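Exopolysaccharide biosynthesis protein (Pantoea stewartii subsp. stewartii DC283, PDB 6TGF) is probably a hydrolase that modifies the glycan matrix of the bacterial biofilm, and has a bacteriophage tailspike-like parallel beta-helix fold. Local coordinates at residues I454-W459 with A475-L480; T412-S417 with L430-C435. All blocks are in the same frame, centred on the assembly; numbering follows the deposited sequence.

In the fold
Both contacts lie in the parallel beta-helix of a protein present as three chains, their centres about 10 Å apart. Contact 2 comes first along the chain and spans the interior of the helix, from residues 412-417 on one face to 430-435 on another. Contact 1 stacks one bend, 454-459, on the next, 475-480. Between the contacts, Gln458 N lies 2.7 Å from Cys435 O, and Ser455 O lies 3.0 Å from Arg434 N, both probable hydrogen bonds. Both contacts also touch a second subunit. Close to contact 1, a 1,2-ethanediol probably left from crystallisation sits about 4 Å from the side chain of Arg479.

Contact 1. Residues I454-W459 with A475-L480; sequences ISNGQW and AWHSRL
Gln458 and Arg479 lay their flat ends on each other, amide over guanidinium, the planes only 10° apart. Gln458 NE2 comes 3.5 Å from Arg479 NH1, toward the rim of the group, and Gln458 CB lies over a guanidinium face. An extended Gln458 chain makes this overlap possible, while Gln437 N holds OE1. Arg479 bends at chi3 (-75°), which brings NE back to Gly457 O in a weak bond; in the guanidinium plane a water accepts from NH2 and donates to Asn456 O. A second water links Gly457 O to His477 O. Asn456 and His477 run side by side, their planes 7° apart; Trp502 N fixes Asn456 OD1. Ser478 OG donates to Ile454 O at 2.7 Å and weakly receives Gly457 N. Inside, Ile454 CD1 meets Leu480 CD2 at 4.2 Å, the side chains crossing at about a right angle. Trp459 N to Arg479 O and Arg479 N to Gly457 O, the latter 2.8 Å, join the parallel strands, while Asn456 N to Trp476 O ties the two bends together. Asn456 and His477 both take left-handed backbone angles, so like bends stack before parallel strands, as in successive coils of a parallel beta-helix.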
# COMPACT_ATOMS: atom_id res chain seq x y z
N ILE B 454 20.11 9.83 3.57
CA ILE B 454 19.64 8.48 4.01
C ILE B 454 20.87 7.58 4.16
O ILE B 454 20.74 6.36 3.94
CB ILE B 454 18.59 7.91 3.03
CG1 ILE B 454 19.15 7.71 1.62
CG2 ILE B 454 17.34 8.78 3.02
CD1 ILE B 454 18.36 6.73 0.78
N SER B 455 22.01 8.15 4.56
CA SER B 455 23.31 7.46 4.74
C SER B 455 23.21 6.47 5.91
O SER B 455 22.37 6.68 6.80
CB SER B 455 24.43 8.45 4.96
OG SER B 455 24.17 9.27 6.09
N ASN B 456 24.04 5.42 5.88
CA ASN B 456 24.16 4.39 6.95
C ASN B 456 22.80 3.74 7.22
O ASN B 456 22.57 3.27 8.35
CB ASN B 456 24.75 5.00 8.23
CG ASN B 456 26.23 5.27 8.12
OD1 ASN B 456 27.01 4.36 7.82
ND2 ASN B 456 26.64 6.50 8.38
N GLY B 457 21.93 3.68 6.20
CA GLY B 457 20.54 3.21 6.31
C GLY B 457 20.35 1.82 5.75
O GLY B 457 21.36 1.19 5.36
N GLN B 458 19.10 1.35 5.74
CA GLN B 458 18.65 0.09 5.09
C GLN B 458 17.26 0.35 4.49
O GLN B 458 16.28 0.39 5.26
CB GLN B 458 18.62 -1.05 6.11
CG GLN B 458 18.24 -2.40 5.51
CD GLN B 458 18.03 -3.46 6.57
OE1 GLN B 458 17.33 -3.25 7.56
NE2 GLN B 458 18.63 -4.61 6.36
N TRP B 459 17.20 0.54 3.17
CA TRP B 459 16.01 1.06 2.45
C TRP B 459 15.62 0.12 1.30
O TRP B 459 16.51 -0.26 0.52
CB TRP B 459 16.28 2.47 1.91
CG TRP B 459 16.44 3.51 2.97
CD1 TRP B 459 17.60 3.89 3.59
CD2 TRP B 459 15.41 4.35 3.53
NE1 TRP B 459 17.36 4.89 4.49
CE2 TRP B 459 16.02 5.19 4.48
CE3 TRP B 459 14.03 4.46 3.32
CZ2 TRP B 459 15.30 6.14 5.21
CZ3 TRP B 459 13.32 5.39 4.05
CH2 TRP B 459 13.95 6.22 4.98
N ALA B 475 23.55 8.86 0.31
CA ALA B 475 23.25 7.48 0.76
C ALA B 475 24.56 6.74 1.06
O ALA B 475 24.67 5.56 0.67
CB ALA B 475 22.43 6.77 -0.29
N TRP B 476 25.50 7.41 1.74
CA TRP B 476 26.84 6.86 2.08
C TRP B 476 26.68 5.65 3.00
O TRP B 476 25.96 5.77 4.01
CB TRP B 476 27.73 7.93 2.73
CG TRP B 476 28.02 9.12 1.88
CD1 TRP B 476 28.03 9.19 0.51
CD2 TRP B 476 28.38 10.44 2.34
NE1 TRP B 476 28.35 10.45 0.10
CE2 TRP B 476 28.57 11.24 1.20
CE3 TRP B 476 28.55 11.02 3.60
CZ2 TRP B 476 28.93 12.59 1.28
CZ3 TRP B 476 28.90 12.35 3.69
CH2 TRP B 476 29.08 13.12 2.54
N HIS B 477 27.31 4.52 2.65
CA HIS B 477 27.30 3.24 3.41
C HIS B 477 25.86 2.72 3.57
O HIS B 477 25.65 1.86 4.46
CB HIS B 477 27.96 3.42 4.79
CG HIS B 477 29.37 3.91 4.74
ND1 HIS B 477 30.41 3.13 4.30
CD2 HIS B 477 29.90 5.10 5.09
CE1 HIS B 477 31.53 3.82 4.37
NE2 HIS B 477 31.25 5.03 4.85
N SER B 478 24.92 3.20 2.76
CA SER B 478 23.47 2.89 2.89
C SER B 478 23.15 1.59 2.14
O SER B 478 23.55 1.48 0.96
CB SER B 478 22.61 4.03 2.42
OG SER B 478 21.31 3.94 2.97
N ARG B 479 22.46 0.66 2.79
CA ARG B 479 22.11 -0.68 2.25
C ARG B 479 20.81 -0.56 1.45
O ARG B 479 19.72 -0.72 2.04
CB ARG B 479 21.99 -1.69 3.39
CG ARG B 479 23.23 -1.81 4.26
CD ARG B 479 22.99 -2.68 5.48
NE ARG B 479 22.22 -2.00 6.51
CZ ARG B 479 21.68 -2.59 7.58
NH1 ARG B 479 21.81 -3.90 7.76
NH2 ARG B 479 21.00 -1.88 8.46
N LEU B 480 20.91 -0.27 0.15
CA LEU B 480 19.76 0.04 -0.74
C LEU B 480 19.30 -1.24 -1.46
O LEU B 480 20.15 -2.07 -1.80
CB LEU B 480 20.16 1.13 -1.74
CG LEU B 480 20.76 2.40 -1.14
CD1 LEU B 480 20.91 3.47 -2.21
CD2 LEU B 480 19.92 2.92 0.02
O HOH W 1 20.73 0.81 8.70
O HOH W 2 24.01 0.92 6.43

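Contact 2. Residues T412-S417 with L430-C435; sequences TAIELS and LNLPRC
Ile414, Leu432 and Cys435 meet around one flat group, the indole of Trp459 from strand 458-467. One face of that ring carries Ile454 CG2; Cys435 CB stands on the other side of the ring plane, 3.3 Å from CZ2, and Ile414 and Leu432 also touch the ring. This is the apolar interior of a parallel beta-helix, where side chains from different faces of the coil meet across the core. Strand 414-422 pairs with 380-389, whereas 430-431 belongs to a separate parallel sheet between 396-399 and 450-453. The two backbones therefore stay well apart, with Leu416 CA and Leu430 CA 9.7 Å from each other, and side chains bridge the distance. Ile414 sends CG1 to Cys435 SG at 3.6 Å; with chi1 -48°, CG1 lies beside the backbone N, while the other branch, CG2, is turned to Leu432 CD1 at 4.3 Å. Ile396 lies against both Leu416 and Leu430. Between Ile414 and Leu416, Glu415 belongs to the outside of the coil, where His441 and Asn442 of a neighbouring subunit bind its carboxylate. Farther along strand 414-417, Leu416 meets Leu430 and Leu432 tip to tip: its CD1 touches Leu430 CD2 and Leu432 CD1, each at 3.6 Å.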
# COMPACT_ATOMS: atom_id res chain seq x y z
N THR B 412 14.12 3.35 13.14
CA THR B 412 13.60 2.01 12.73
C THR B 412 12.25 2.16 12.02
O THR B 412 11.45 3.03 12.44
CB THR B 412 13.49 1.08 13.95
OG1 THR B 412 14.78 0.98 14.54
CG2 THR B 412 12.98 -0.30 13.59
N ALA B 413 12.02 1.34 10.99
CA ALA B 413 10.73 1.15 10.29
C ALA B 413 10.15 2.50 9.85
O ALA B 413 8.99 2.79 10.20
CB ALA B 413 9.78 0.39 11.19
N ILE B 414 10.93 3.28 9.10
CA ILE B 414 10.48 4.53 8.42
C ILE B 414 9.89 4.12 7.06
O ILE B 414 10.63 3.50 6.27
CB ILE B 414 11.63 5.54 8.26
CG1 ILE B 414 12.43 5.75 9.55
CG2 ILE B 414 11.10 6.85 7.68
CD1 ILE B 414 11.88 6.81 10.48
N GLU B 415 8.62 4.43 6.81
CA GLU B 415 7.93 4.13 5.53
C GLU B 415 7.35 5.42 4.95
O GLU B 415 6.26 5.84 5.41
CB GLU B 415 6.86 3.05 5.74
CG GLU B 415 6.17 2.63 4.45
CD GLU B 415 5.30 1.40 4.57
OE1 GLU B 415 5.00 0.79 3.52
OE2 GLU B 415 4.91 1.05 5.70
N LEU B 416 8.05 6.03 3.99
CA LEU B 416 7.60 7.23 3.24
C LEU B 416 7.02 6.76 1.90
O LEU B 416 7.74 6.06 1.17
CB LEU B 416 8.79 8.17 3.01
CG LEU B 416 9.66 8.46 4.23
CD1 LEU B 416 10.90 9.24 3.82
CD2 LEU B 416 8.88 9.21 5.30
N SER B 417 5.77 7.13 1.60
CA SER B 417 5.04 6.67 0.39
C SER B 417 4.19 7.80 -0.22
O SER B 417 3.67 8.63 0.55
CB SER B 417 4.20 5.46 0.71
OG SER B 417 3.28 5.75 1.74
N LEU B 430 14.69 14.90 2.95
CA LEU B 430 14.80 13.76 3.89
C LEU B 430 16.10 13.90 4.69
O LEU B 430 17.18 13.75 4.09
CB LEU B 430 14.78 12.44 3.11
CG LEU B 430 13.66 12.28 2.09
CD1 LEU B 430 13.78 10.94 1.37
CD2 LEU B 430 12.29 12.41 2.74
N ASN B 431 16.00 14.21 5.99
CA ASN B 431 17.13 14.21 6.95
C ASN B 431 16.99 12.97 7.83
O ASN B 431 16.58 13.11 9.00
CB ASN B 431 17.19 15.52 7.74
CG ASN B 431 18.41 15.65 8.62
OD1 ASN B 431 19.24 14.74 8.69
ND2 ASN B 431 18.54 16.77 9.31
N LEU B 432 17.31 11.80 7.28
CA LEU B 432 17.00 10.47 7.88
C LEU B 432 18.23 9.56 7.85
O LEU B 432 18.20 8.49 7.24
CB LEU B 432 15.83 9.86 7.10
CG LEU B 432 14.52 10.64 7.15
CD1 LEU B 432 13.51 10.05 6.18
CD2 LEU B 432 13.95 10.67 8.55
N PRO B 433 19.34 9.95 8.52
CA PRO B 433 20.49 9.05 8.68
C PRO B 433 20.17 7.86 9.60
O PRO B 433 19.32 8.00 10.47
CB PRO B 433 21.57 9.94 9.31
CG PRO B 433 20.79 11.04 10.00
CD PRO B 433 19.57 11.26 9.14
N ARG B 434 20.84 6.73 9.38
CA ARG B 434 20.75 5.50 10.22
C ARG B 434 19.28 5.06 10.36
O ARG B 434 18.85 4.82 11.51
CB ARG B 434 21.36 5.75 11.60
CG ARG B 434 22.84 6.12 11.57
CD ARG B 434 23.39 6.12 12.98
NE ARG B 434 24.79 6.53 13.06
CZ ARG B 434 25.49 6.63 14.18
NH1 ARG B 434 24.92 6.36 15.35
NH2 ARG B 434 26.75 7.00 14.14
N CYS B 435 18.56 4.96 9.25
CA CYS B 435 17.18 4.41 9.19
C CYS B 435 17.24 2.94 8.75
O CYS B 435 17.62 2.69 7.59
CB CYS B 435 16.30 5.21 8.24
SG CYS B 435 15.79 6.81 8.92